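Local coordinates for protein SSD1 (Saccharomyces cerevisiae S288C, PDB 7AM1) that binds untranslated regions of mRNAs and represses their translation, as a non-enzymatic pseudonuclease of the RNase II family, at residues T361-I366 with H381-G386; A447-V452 with V467-I472; L733-V738 with N849-S854; F746-P751 with I889-R894; L30-K35 with A63-L68. All coordinates share one frame; numbering follows the deposited sequence.

Contact 1. Residues T361-I366 with H381-G386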
# COMPACT_ATOMS: atom_id res chain seq x y z
N THR A 361 21.74 35.03 0.75
CA THR A 361 21.16 34.77 -0.57
C THR A 361 22.11 35.10 -1.71
O THR A 361 21.79 34.82 -2.87
CB THR A 361 19.85 35.54 -0.73
OG1 THR A 361 20.06 36.93 -0.45
CG2 THR A 361 18.79 34.99 0.22
N ASN A 362 23.27 35.71 -1.41
CA ASN A 362 24.29 35.91 -2.43
C ASN A 362 25.13 34.66 -2.65
O ASN A 362 25.69 34.49 -3.74
CB ASN A 362 25.24 37.04 -2.04
CG ASN A 362 24.55 38.39 -1.97
OD1 ASN A 362 23.60 38.65 -2.70
ND2 ASN A 362 25.03 39.25 -1.08
N GLU A 363 25.18 33.76 -1.67
CA GLU A 363 26.01 32.57 -1.75
C GLU A 363 25.23 31.29 -2.02
O GLU A 363 25.77 30.37 -2.63
CB GLU A 363 26.79 32.38 -0.44
CG GLU A 363 27.73 33.52 -0.08
CD GLU A 363 28.92 33.65 -1.02
OE1 GLU A 363 29.34 32.63 -1.61
OE2 GLU A 363 29.45 34.77 -1.15
N TYR A 364 23.98 31.21 -1.56
CA TYR A 364 23.18 30.01 -1.69
C TYR A 364 21.82 30.38 -2.25
O TYR A 364 21.19 31.33 -1.77
CB TYR A 364 23.02 29.29 -0.34
CG TYR A 364 24.34 28.91 0.29
CD1 TYR A 364 24.98 27.74 -0.08
CD2 TYR A 364 24.95 29.73 1.23
CE1 TYR A 364 26.19 27.39 0.48
CE2 TYR A 364 26.16 29.39 1.79
CZ TYR A 364 26.78 28.21 1.41
OH TYR A 364 27.99 27.86 1.96
N ASN A 365 21.39 29.66 -3.27
CA ASN A 365 20.06 29.80 -3.86
C ASN A 365 19.27 28.55 -3.46
O ASN A 365 19.20 27.57 -4.20
CB ASN A 365 20.12 29.96 -5.37
CG ASN A 365 18.77 30.26 -5.98
OD1 ASN A 365 17.73 30.13 -5.33
ND2 ASN A 365 18.77 30.67 -7.24
N ILE A 366 18.72 28.58 -2.25
CA ILE A 366 17.99 27.45 -1.71
C ILE A 366 16.54 27.54 -2.17
O ILE A 366 15.89 28.58 -2.02
CB ILE A 366 18.07 27.43 -0.17
CG1 ILE A 366 19.50 27.11 0.27
CG2 ILE A 366 17.13 26.38 0.41
CD1 ILE A 366 19.78 27.44 1.72
N HIS A 381 19.94 23.19 -2.32
CA HIS A 381 20.71 24.13 -3.12
C HIS A 381 21.77 23.35 -3.88
O HIS A 381 22.17 22.25 -3.47
CB HIS A 381 21.36 25.24 -2.28
CG HIS A 381 22.58 24.83 -1.51
ND1 HIS A 381 22.54 24.53 -0.17
CD2 HIS A 381 23.88 24.73 -1.88
CE1 HIS A 381 23.76 24.24 0.25
NE2 HIS A 381 24.59 24.35 -0.77
N VAL A 382 22.18 23.90 -5.01
CA VAL A 382 23.33 23.40 -5.76
C VAL A 382 24.23 24.60 -5.98
O VAL A 382 23.76 25.69 -6.33
CB VAL A 382 22.93 22.75 -7.09
CG1 VAL A 382 24.15 22.53 -7.96
CG2 VAL A 382 22.21 21.44 -6.86
N ARG A 383 25.52 24.43 -5.74
CA ARG A 383 26.45 25.54 -5.80
C ARG A 383 27.73 25.05 -6.43
O ARG A 383 28.17 23.92 -6.17
CB ARG A 383 26.67 26.12 -4.39
CG ARG A 383 27.63 27.29 -4.28
CD ARG A 383 27.63 27.81 -2.84
NE ARG A 383 28.59 28.88 -2.61
CZ ARG A 383 29.85 28.71 -2.24
NH1 ARG A 383 30.33 27.48 -2.04
NH2 ARG A 383 30.64 29.75 -2.06
N ASN A 384 28.31 25.87 -7.29
CA ASN A 384 29.63 25.61 -7.85
C ASN A 384 30.66 26.17 -6.88
O ASN A 384 30.67 27.38 -6.61
CB ASN A 384 29.75 26.24 -9.23
CG ASN A 384 31.09 26.01 -9.87
OD1 ASN A 384 31.98 25.40 -9.28
ND2 ASN A 384 31.25 26.48 -11.11
N ASN A 385 31.50 25.30 -6.34
CA ASN A 385 32.51 25.71 -5.37
C ASN A 385 33.74 26.33 -6.03
O ASN A 385 34.55 26.95 -5.33
CB ASN A 385 32.94 24.53 -4.51
CG ASN A 385 31.88 24.13 -3.52
OD1 ASN A 385 31.07 24.95 -3.09
ND2 ASN A 385 31.87 22.85 -3.15
N GLY A 386 33.91 26.16 -7.34
CA GLY A 386 34.97 26.82 -8.06
C GLY A 386 36.29 26.07 -8.14
O GLY A 386 37.19 26.52 -8.86
O HOH W 1 23.26 27.73 -4.50
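R383 leaves the end of strand 378-384 and crosses E363 and Y364 of the loop at a slant, its chain fully extended as far as NE (chi1 179°). Contact begins beyond CB: CG only skirts the E363 carbonyl, and CD is the first atom to press in, 3.2 Å from E363 O and 3.6 Å from Y364 CE1. At the tip, NH2 donates to E363 OE1 at 3.2 Å, a salt bridge met nearly along the C-O axis of OE1 and slightly tilted from the guanidinium plane. With a methionine in place of R383, the E363 carboxylate would probably be left without this positive mate. Next along the loop, Y364 turns its ring edge to the face of H381, centroids 4.8 Å apart and planes at 68°. Y364 CD1 stands 3.5 Å from H381 NE2, and the imidazole is fixed from outside by hydrogen bonds to E391 and H395. I366 CG1 packs on H381 CB at 3.7 Å, while a water accepts from N365 N and donates to V382 O, bridging the backbones. Within the RNB domain, the loop thus lies against strand 378-384, which sits between strands 367-370 and 389-397 in the sheet; F358 of strand 356-358 adds its ring to Y364 and H381, and Y495 of helix 495-510 bonds both N365 O and V382 N.

Contact 2. Residues A447-V452 with V467-I472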
# COMPACT_ATOMS: atom_id res chain seq x y z
N ALA A 447 15.30 26.74 11.27
CA ALA A 447 16.29 25.79 11.75
C ALA A 447 16.12 24.47 11.01
O ALA A 447 15.00 23.97 10.86
CB ALA A 447 16.13 25.58 13.25
N THR A 448 17.24 23.90 10.55
CA THR A 448 17.20 22.71 9.72
C THR A 448 18.32 21.77 10.13
O THR A 448 19.23 22.13 10.88
CB THR A 448 17.31 23.06 8.23
OG1 THR A 448 18.38 24.00 8.04
CG2 THR A 448 16.01 23.67 7.71
N LEU A 449 18.22 20.53 9.67
CA LEU A 449 19.31 19.56 9.69
C LEU A 449 19.70 19.31 8.24
O LEU A 449 18.83 19.01 7.41
CB LEU A 449 18.90 18.26 10.38
CG LEU A 449 18.48 18.34 11.85
CD1 LEU A 449 18.09 16.96 12.40
CD2 LEU A 449 19.57 18.96 12.72
N SER A 450 20.98 19.44 7.92
CA SER A 450 21.42 19.43 6.54
C SER A 450 22.42 18.32 6.28
O SER A 450 23.24 17.99 7.14
CB SER A 450 22.05 20.77 6.16
OG SER A 450 21.11 21.83 6.29
N VAL A 451 22.33 17.74 5.08
CA VAL A 451 23.33 16.84 4.53
C VAL A 451 23.85 17.49 3.25
O VAL A 451 23.09 17.68 2.29
CB VAL A 451 22.76 15.44 4.27
CG1 VAL A 451 23.82 14.56 3.62
CG2 VAL A 451 22.25 14.82 5.56
N VAL A 452 25.13 17.84 3.24
CA VAL A 452 25.74 18.60 2.15
C VAL A 452 26.78 17.72 1.47
O VAL A 452 27.75 17.29 2.12
CB VAL A 452 26.36 19.91 2.64
CG1 VAL A 452 26.98 20.69 1.49
CG2 VAL A 452 25.31 20.74 3.36
N VAL A 467 27.35 16.67 7.60
CA VAL A 467 26.05 16.51 8.24
C VAL A 467 26.06 17.31 9.54
O VAL A 467 26.97 17.16 10.35
CB VAL A 467 25.75 15.03 8.53
CG1 VAL A 467 24.40 14.89 9.20
CG2 VAL A 467 25.82 14.20 7.25
N GLY A 468 25.05 18.15 9.73
CA GLY A 468 25.03 18.97 10.93
C GLY A 468 23.79 19.83 11.00
O GLY A 468 22.92 19.80 10.11
N GLU A 469 23.71 20.59 12.09
CA GLU A 469 22.64 21.55 12.29
C GLU A 469 22.92 22.82 11.49
O GLU A 469 24.07 23.23 11.33
CB GLU A 469 22.49 21.88 13.77
CG GLU A 469 22.09 20.66 14.61
CD GLU A 469 22.11 20.94 16.10
OE1 GLU A 469 21.24 20.41 16.82
OE2 GLU A 469 22.99 21.71 16.54
N SER A 470 21.85 23.43 10.97
CA SER A 470 22.00 24.54 10.04
C SER A 470 20.82 25.49 10.17
O SER A 470 19.88 25.27 10.95
CB SER A 470 22.09 24.03 8.60
OG SER A 470 20.95 23.25 8.27
N THR A 471 20.89 26.57 9.40
CA THR A 471 19.83 27.56 9.28
C THR A 471 19.77 27.97 7.82
O THR A 471 20.81 28.25 7.22
CB THR A 471 20.09 28.78 10.17
OG1 THR A 471 20.19 28.37 11.54
CG2 THR A 471 18.98 29.80 10.03
N ILE A 472 18.56 28.00 7.26
CA ILE A 472 18.37 28.35 5.86
C ILE A 472 17.36 29.49 5.78
O ILE A 472 16.59 29.74 6.70
CB ILE A 472 17.90 27.16 4.99
CG1 ILE A 472 16.49 26.70 5.38
CG2 ILE A 472 18.89 26.00 5.10
CD1 ILE A 472 15.89 25.68 4.42
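A447-V451 and V467-T471 pair as the two antiparallel arms of a twisted beta hairpin, with T448-S470 and S450-G468 as hydrogen-bonded pairs and A447-T471, L449-E469 and V451-V467 as non-hydrogen-bonded ones; the segment axes run 132° apart. S450 N bonds G468 O at 2.9 Å, and T448 N bonds S470 O at 3.0 Å. On the face carrying T448, S450 and S470, three hydroxyls gather, with S470 OG at the corner of a bent chain. S470 holds its OG between its own N and carbonyl carbon (chi1 57°), which sets it 2.7 Å from T448 OG1 with S450 OG as its other neighbour; that second spacing, modelled as only 2.4 Å, is doubtful in detail. The T448 methyl CG2 packs 3.9 Å from I472 CD1, the two side chains crossing at about a right angle. On the opposite face L449 CD2 lies alongside E469 CG at 3.6 Å and V451 CG2 meets V467 CG2 at 4.0 Å, in front of helices 544-568 and 668-681 of the RNB domain. F358 packs over the hydroxyl face, and S450 OG also bonds H395 ND1. If the S470-S450 spacing is taken at face value, a buried, bent polar chain would run from T448 through S470 and S450 to the imidazole of H395: each hydroxyl has a single proton to give, so the donor directions along it are probably interdependent.

Contact 3. Residues L733-V738 with N849-S854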
# COMPACT_ATOMS: atom_id res chain seq x y z
N LEU A 733 -16.08 -0.33 -20.53
CA LEU A 733 -15.43 -1.31 -21.39
C LEU A 733 -14.06 -0.77 -21.74
O LEU A 733 -13.94 0.35 -22.24
CB LEU A 733 -16.26 -1.57 -22.65
CG LEU A 733 -15.76 -2.62 -23.65
CD1 LEU A 733 -15.68 -3.98 -23.00
CD2 LEU A 733 -16.66 -2.66 -24.89
N THR A 734 -13.01 -1.54 -21.45
CA THR A 734 -11.67 -1.08 -21.73
C THR A 734 -10.79 -2.26 -22.08
O THR A 734 -11.05 -3.39 -21.67
CB THR A 734 -11.06 -0.31 -20.54
OG1 THR A 734 -9.80 0.25 -20.93
CG2 THR A 734 -10.84 -1.23 -19.35
N MET A 735 -9.73 -1.99 -22.84
CA MET A 735 -8.73 -3.00 -23.10
C MET A 735 -7.89 -3.20 -21.84
O MET A 735 -7.56 -2.23 -21.15
CB MET A 735 -7.85 -2.60 -24.28
CG MET A 735 -8.60 -2.44 -25.59
SD MET A 735 -9.50 -3.94 -26.06
CE MET A 735 -8.14 -5.10 -26.20
N ALA A 736 -7.60 -4.45 -21.52
CA ALA A 736 -6.76 -4.80 -20.39
C ALA A 736 -5.74 -5.84 -20.85
O ALA A 736 -5.86 -6.43 -21.93
CB ALA A 736 -7.59 -5.35 -19.22
N THR A 737 -4.74 -6.08 -20.01
CA THR A 737 -3.70 -7.06 -20.29
C THR A 737 -3.85 -8.23 -19.33
O THR A 737 -4.07 -8.04 -18.13
CB THR A 737 -2.30 -6.44 -20.14
OG1 THR A 737 -2.14 -5.39 -21.11
CG2 THR A 737 -1.21 -7.49 -20.33
N VAL A 738 -3.75 -9.44 -19.88
CA VAL A 738 -3.81 -10.66 -19.08
C VAL A 738 -2.47 -10.86 -18.38
O VAL A 738 -1.41 -10.86 -19.02
CB VAL A 738 -4.15 -11.87 -19.96
CG1 VAL A 738 -4.15 -13.15 -19.14
CG2 VAL A 738 -5.49 -11.66 -20.66
N ASN A 849 -8.07 7.37 -17.88
CA ASN A 849 -8.24 7.25 -19.32
C ASN A 849 -8.56 5.80 -19.69
O ASN A 849 -7.97 4.87 -19.13
CB ASN A 849 -6.99 7.69 -20.07
CG ASN A 849 -6.72 9.17 -19.91
OD1 ASN A 849 -7.65 9.97 -19.85
ND2 ASN A 849 -5.44 9.53 -19.83
N LEU A 850 -9.49 5.62 -20.61
CA LEU A 850 -9.76 4.28 -21.12
C LEU A 850 -8.71 3.88 -22.14
O LEU A 850 -8.13 4.72 -22.83
CB LEU A 850 -11.15 4.22 -21.75
CG LEU A 850 -12.34 4.50 -20.83
CD1 LEU A 850 -13.64 4.42 -21.60
CD2 LEU A 850 -12.35 3.52 -19.69
N ARG A 851 -8.45 2.58 -22.23
CA ARG A 851 -7.62 2.01 -23.29
C ARG A 851 -8.57 1.44 -24.35
O ARG A 851 -9.23 0.42 -24.12
CB ARG A 851 -6.66 0.95 -22.76
CG ARG A 851 -5.80 0.28 -23.84
CD ARG A 851 -4.55 1.09 -24.16
NE ARG A 851 -3.65 1.12 -23.02
CZ ARG A 851 -2.61 0.30 -22.84
NH1 ARG A 851 -2.32 -0.64 -23.74
NH2 ARG A 851 -1.87 0.41 -21.75
N LEU A 852 -8.64 2.11 -25.48
CA LEU A 852 -9.56 1.74 -26.54
C LEU A 852 -8.81 1.10 -27.70
O LEU A 852 -7.62 1.38 -27.89
CB LEU A 852 -10.33 2.97 -27.03
CG LEU A 852 -11.08 3.71 -25.93
CD1 LEU A 852 -11.77 4.95 -26.46
CD2 LEU A 852 -12.09 2.80 -25.24
N PRO A 853 -9.45 0.24 -28.49
CA PRO A 853 -8.75 -0.35 -29.64
C PRO A 853 -8.54 0.69 -30.73
O PRO A 853 -9.47 1.41 -31.10
CB PRO A 853 -9.69 -1.47 -30.09
CG PRO A 853 -11.04 -0.98 -29.72
CD PRO A 853 -10.85 -0.21 -28.42
N SER A 854 -7.31 0.78 -31.22
CA SER A 854 -6.94 1.79 -32.22
C SER A 854 -7.05 1.19 -33.62
O SER A 854 -6.06 1.01 -34.34
CB SER A 854 -5.54 2.33 -31.94
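T734 swings OG1 away from its own backbone N (chi1 -173°), putting the hydroxyl against R851 N, while R851 CG stands on the far side of its backbone N (chi1 178°), which brings it against M735 CB. The strand here is the first of the C-terminal five-stranded antiparallel sheet, consistent with the OB fold assigned to the DIS3L2 C-terminal family, and the partner is an irregular loop, between helices 834-842 and 862-867, that meets the early part of the strand. T734 OG1 accepts from R851 N at 3.0 Å. One residue on, M735 N donates to R851 O at 2.8 Å, so the strand holds R851 at both its backbone N and O. A valine in place of T734 would keep the branched shape but is likely to leave R851 N without this acceptor. Apolar atoms fill in around the two bonds: L850 CD2 rests 4.1 Å from T734 CB, and R851 CG packs 3.6 Å from M735 CB. Beyond CG, bends at chi2 and chi3 lead the guanidinium of the arginine away from the strand to salt bridges with E752 and D618. F866 of helix 862-867 touches L733, M735, L852 and P853, backing the far part of the loop. There M735 CG lies 4.2 Å from P853 CD.

Contact 4. Residues F746-P751 with I889-R894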
# COMPACT_ATOMS: atom_id res chain seq x y z
N PHE A 746 -8.80 -15.92 -14.77
CA PHE A 746 -7.54 -15.30 -15.15
C PHE A 746 -7.51 -13.88 -14.61
O PHE A 746 -8.56 -13.25 -14.43
CB PHE A 746 -7.31 -15.32 -16.67
CG PHE A 746 -8.40 -14.64 -17.47
CD1 PHE A 746 -9.57 -15.31 -17.81
CD2 PHE A 746 -8.24 -13.33 -17.92
CE1 PHE A 746 -10.56 -14.69 -18.56
CE2 PHE A 746 -9.23 -12.71 -18.68
CZ PHE A 746 -10.39 -13.39 -18.99
N ASP A 747 -6.30 -13.39 -14.35
CA ASP A 747 -6.10 -12.05 -13.83
C ASP A 747 -5.79 -11.08 -14.96
O ASP A 747 -5.05 -11.42 -15.89
CB ASP A 747 -4.98 -12.03 -12.79
CG ASP A 747 -5.28 -12.92 -11.59
OD1 ASP A 747 -6.48 -13.18 -11.35
OD2 ASP A 747 -4.33 -13.35 -10.91
N VAL A 748 -6.35 -9.89 -14.87
CA VAL A 748 -6.08 -8.81 -15.81
C VAL A 748 -5.66 -7.60 -14.99
O VAL A 748 -6.06 -7.44 -13.83
CB VAL A 748 -7.30 -8.47 -16.69
CG1 VAL A 748 -7.70 -9.67 -17.55
CG2 VAL A 748 -8.48 -8.03 -15.82
N PHE A 749 -4.84 -6.75 -15.59
CA PHE A 749 -4.52 -5.48 -14.97
C PHE A 749 -4.75 -4.38 -15.99
O PHE A 749 -4.69 -4.59 -17.20
CB PHE A 749 -3.09 -5.44 -14.39
CG PHE A 749 -2.01 -5.51 -15.42
CD1 PHE A 749 -1.73 -6.70 -16.06
CD2 PHE A 749 -1.25 -4.39 -15.71
CE1 PHE A 749 -0.73 -6.77 -17.00
CE2 PHE A 749 -0.25 -4.45 -16.65
CZ PHE A 749 0.02 -5.65 -17.30
N ILE A 750 -5.07 -3.20 -15.47
CA ILE A 750 -5.46 -2.06 -16.29
C ILE A 750 -4.56 -0.91 -15.84
O ILE A 750 -4.87 -0.25 -14.84
CB ILE A 750 -6.95 -1.75 -16.11
CG1 ILE A 750 -7.77 -3.05 -16.21
CG2 ILE A 750 -7.42 -0.75 -17.17
CD1 ILE A 750 -9.23 -2.90 -15.84
N PRO A 751 -3.43 -0.67 -16.51
CA PRO A 751 -2.50 0.36 -16.01
C PRO A 751 -3.12 1.74 -15.91
O PRO A 751 -2.69 2.54 -15.08
CB PRO A 751 -1.35 0.32 -17.03
CG PRO A 751 -1.43 -1.03 -17.65
CD PRO A 751 -2.89 -1.39 -17.68
N ILE A 889 -7.11 -7.88 -23.96
CA ILE A 889 -8.46 -8.44 -23.96
C ILE A 889 -9.45 -7.34 -23.59
O ILE A 889 -9.16 -6.54 -22.69
CB ILE A 889 -8.56 -9.64 -23.01
CG1 ILE A 889 -9.97 -10.24 -23.03
CG2 ILE A 889 -8.22 -9.22 -21.58
CD1 ILE A 889 -10.12 -11.47 -22.16
N PRO A 890 -10.62 -7.26 -24.22
CA PRO A 890 -11.62 -6.28 -23.78
C PRO A 890 -12.33 -6.75 -22.52
O PRO A 890 -12.80 -7.88 -22.44
CB PRO A 890 -12.58 -6.18 -24.97
CG PRO A 890 -12.41 -7.45 -25.71
CD PRO A 890 -11.01 -7.93 -25.48
N ILE A 891 -12.40 -5.85 -21.53
CA ILE A 891 -12.90 -6.18 -20.20
C ILE A 891 -14.00 -5.20 -19.83
O ILE A 891 -13.84 -3.98 -20.00
CB ILE A 891 -11.77 -6.13 -19.15
CG1 ILE A 891 -10.78 -7.28 -19.36
CG2 ILE A 891 -12.33 -6.15 -17.73
CD1 ILE A 891 -11.40 -8.65 -19.28
N LEU A 892 -15.11 -5.72 -19.32
CA LEU A 892 -16.16 -4.92 -18.71
C LEU A 892 -15.80 -4.68 -17.25
O LEU A 892 -15.48 -5.63 -16.52
CB LEU A 892 -17.51 -5.62 -18.84
CG LEU A 892 -18.00 -5.78 -20.28
CD1 LEU A 892 -18.86 -7.02 -20.43
CD2 LEU A 892 -18.77 -4.55 -20.72
N LEU A 893 -15.83 -3.42 -16.83
CA LEU A 893 -15.35 -3.01 -15.52
C LEU A 893 -16.46 -2.30 -14.76
O LEU A 893 -17.10 -1.39 -15.30
CB LEU A 893 -14.11 -2.11 -15.64
CG LEU A 893 -13.59 -1.46 -14.36
CD1 LEU A 893 -13.07 -2.50 -13.38
CD2 LEU A 893 -12.51 -0.43 -14.68
N ARG A 894 -16.69 -2.74 -13.53
CA ARG A 894 -17.74 -2.21 -12.67
C ARG A 894 -17.28 -2.18 -11.22
O ARG A 894 -16.42 -2.96 -10.81
CB ARG A 894 -19.00 -3.07 -12.76
CG ARG A 894 -20.18 -2.35 -13.30
CD ARG A 894 -21.31 -3.34 -13.44
NE ARG A 894 -21.88 -3.71 -12.15
CZ ARG A 894 -22.95 -3.14 -11.61
NH1 ARG A 894 -23.39 -3.54 -10.43
NH2 ARG A 894 -23.60 -2.17 -12.25
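F746 and I889 come at each other from opposite directions, and CZ of the phenylalanine meets CD1 of the isoleucine at 3.7 Å. That methyl gets there because the I889 chain is stretched straight out (chi1 -179°); its other branch, CG2, turns to V748 CG1 at 4.1 Å. V748 CG1 serves two partners, since I891 CD1 also lies 4.2 Å from it. Two residues further along each strand, I750 CD1 touches L893 CD2 at 4.3 Å, completing a row of alternate residues with apolar atoms only. The backbones stay well apart: the two segment axes pass 9.5 Å from each other and are turned by 85°. The two strands thus pack nearly at right angles across the interior of the C-terminal domain, whose strongly bent antiparallel sheet is consistent with the OB fold of its family. Strand 732-741 pairs with both strands, so they are not neighbours in the sheet, and its A736 methyl lies against both I750 and I891. Around this first shell, V759 and I755 of strand 755-760 back F746, I891, I750 and L893. V906 and A908 of strand 903-908 also reach I889, I891 and L893.

Contact 5. Residues L30-K35 with A63-L68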
# COMPACT_ATOMS: atom_id res chain seq x y z
N LEU A 30 2.12 -13.11 12.78
CA LEU A 30 1.03 -13.85 12.18
C LEU A 30 0.35 -13.02 11.10
O LEU A 30 0.05 -11.84 11.30
CB LEU A 30 0.01 -14.25 13.25
CG LEU A 30 -1.16 -15.13 12.81
CD1 LEU A 30 -0.88 -16.59 13.12
CD2 LEU A 30 -2.45 -14.67 13.48
N ARG A 31 0.08 -13.64 9.95
CA ARG A 31 -0.67 -13.01 8.87
C ARG A 31 -1.71 -13.99 8.35
O ARG A 31 -1.35 -15.09 7.92
CB ARG A 31 0.27 -12.57 7.74
CG ARG A 31 1.38 -11.61 8.18
CD ARG A 31 0.87 -10.18 8.36
NE ARG A 31 1.95 -9.24 8.67
CZ ARG A 31 1.77 -8.08 9.28
NH1 ARG A 31 0.56 -7.69 9.66
NH2 ARG A 31 2.82 -7.29 9.52
N VAL A 32 -2.97 -13.61 8.40
CA VAL A 32 -4.05 -14.48 7.95
C VAL A 32 -4.24 -14.30 6.45
O VAL A 32 -4.12 -13.19 5.92
CB VAL A 32 -5.35 -14.21 8.73
CG1 VAL A 32 -5.04 -13.67 10.14
CG2 VAL A 32 -6.27 -13.29 7.97
N ASN A 33 -4.50 -15.41 5.76
CA ASN A 33 -4.80 -15.36 4.33
C ASN A 33 -6.19 -14.78 4.12
O ASN A 33 -7.19 -15.42 4.43
CB ASN A 33 -4.69 -16.76 3.72
N LYS A 34 -6.25 -13.55 3.59
CA LYS A 34 -7.55 -12.90 3.40
C LYS A 34 -8.46 -13.75 2.53
O LYS A 34 -9.68 -13.79 2.75
CB LYS A 34 -7.34 -11.51 2.79
CG LYS A 34 -8.50 -10.55 3.01
N LYS A 35 -7.90 -14.43 1.53
CA LYS A 35 -8.70 -15.28 0.66
C LYS A 35 -9.24 -16.49 1.42
O LYS A 35 -10.46 -16.70 1.48
CB LYS A 35 -7.88 -15.73 -0.55
CG LYS A 35 -8.08 -14.87 -1.79
CD LYS A 35 -9.52 -14.96 -2.30
CE LYS A 35 -9.72 -14.20 -3.60
NZ LYS A 35 -9.47 -15.05 -4.80
N ALA A 63 -4.92 -16.28 18.01
CA ALA A 63 -4.06 -15.16 17.67
C ALA A 63 -4.74 -14.28 16.62
O ALA A 63 -5.58 -14.74 15.85
CB ALA A 63 -2.71 -15.64 17.15
N LEU A 64 -4.39 -13.00 16.62
CA LEU A 64 -4.96 -12.05 15.68
C LEU A 64 -3.91 -11.59 14.67
O LEU A 64 -2.70 -11.69 14.91
CB LEU A 64 -5.54 -10.83 16.41
CG LEU A 64 -6.66 -11.07 17.42
CD1 LEU A 64 -6.99 -9.78 18.16
CD2 LEU A 64 -7.91 -11.63 16.74
N GLU A 65 -4.41 -11.08 13.54
CA GLU A 65 -3.56 -10.46 12.54
C GLU A 65 -2.59 -9.48 13.18
O GLU A 65 -2.98 -8.66 14.01
CB GLU A 65 -4.43 -9.75 11.50
CG GLU A 65 -3.65 -8.91 10.49
CD GLU A 65 -3.00 -9.75 9.41
OE1 GLU A 65 -2.14 -9.22 8.68
OE2 GLU A 65 -3.34 -10.95 9.30
N GLY A 66 -1.31 -9.60 12.82
CA GLY A 66 -0.28 -8.70 13.30
C GLY A 66 0.35 -9.10 14.61
O GLY A 66 1.38 -8.52 14.99
N ASP A 67 -0.23 -10.07 15.32
CA ASP A 67 0.36 -10.54 16.57
C ASP A 67 1.76 -11.07 16.34
O ASP A 67 2.05 -11.72 15.32
CB ASP A 67 -0.50 -11.66 17.18
CG ASP A 67 -1.74 -11.14 17.88
OD1 ASP A 67 -1.94 -9.91 17.96
OD2 ASP A 67 -2.53 -11.98 18.38
N LEU A 68 2.64 -10.80 17.29
CA LEU A 68 3.87 -11.57 17.45
C LEU A 68 3.53 -12.84 18.24
O LEU A 68 3.03 -12.75 19.36
CB LEU A 68 4.93 -10.75 18.17
CG LEU A 68 6.28 -11.45 18.39
CD1 LEU A 68 6.99 -11.68 17.07
CD2 LEU A 68 7.14 -10.65 19.34
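A strand end meets a type II beta turn here: L30-V32, closing strand 26-32, take the turn L64-D67 against their backbone in the N-terminal five-stranded sheet, whose strand order is that of an OB fold, probably the first cold-shock domain of this RNase II relative. Two backbone bonds set the pairing, L30 N to D67 O at 2.9 Å and G66 N to L30 O at 3.0 Å. G66 occupies the third position of the turn with a positive phi of 87°, where a CB would jam against the preceding carbonyl oxygen. E65, in the second position, sends its side chain across to R31 and V32, CG lying opposite the backbone N (chi1 173°) and the chain bending at chi2. Its carboxylate is then shared: V32 N points straight at OE2 (171°) from 2.8 Å, so a side chain stands in for a strand neighbour, while OE1 takes R31 NH1 at 3.3 Å in a salt bridge. The arginine presents its guanidinium edge, but reaches OE1 from above the carboxylate plane. L30 CD2 packs on A63 CB at 3.8 Å and against L64 O. D67, whose carboxylate is paired with R215, also braces the turn from within: besides the backbone bond from D67 N to L64 O, its OD2 accepts L64 N at 2.8 Å, met from well above the carboxylate plane.

In the fold
From the N terminus, contact 5 comes first, closing a loop of 27 residues by laying the turn before strand 68-73 on the end of strand 26-32. Contacts 1 and 2 follow in series within the RNB domain, each closing a 14-residue excursion; they share one seven-stranded sheet and touch where I366 meets I472. Contacts 3 and 4 open later and cross, their segments alternating along the chain: strand 732-741 takes the loop at 849-854, while strand 745-750 faces strand 888-896. These two also meet directly, strand 732-741 pairing with strand 888-896 through A736 and T734. Contact 5 approaches contact 4 to about 7 Å between nearest atoms; contacts 1 and 2 lie far off.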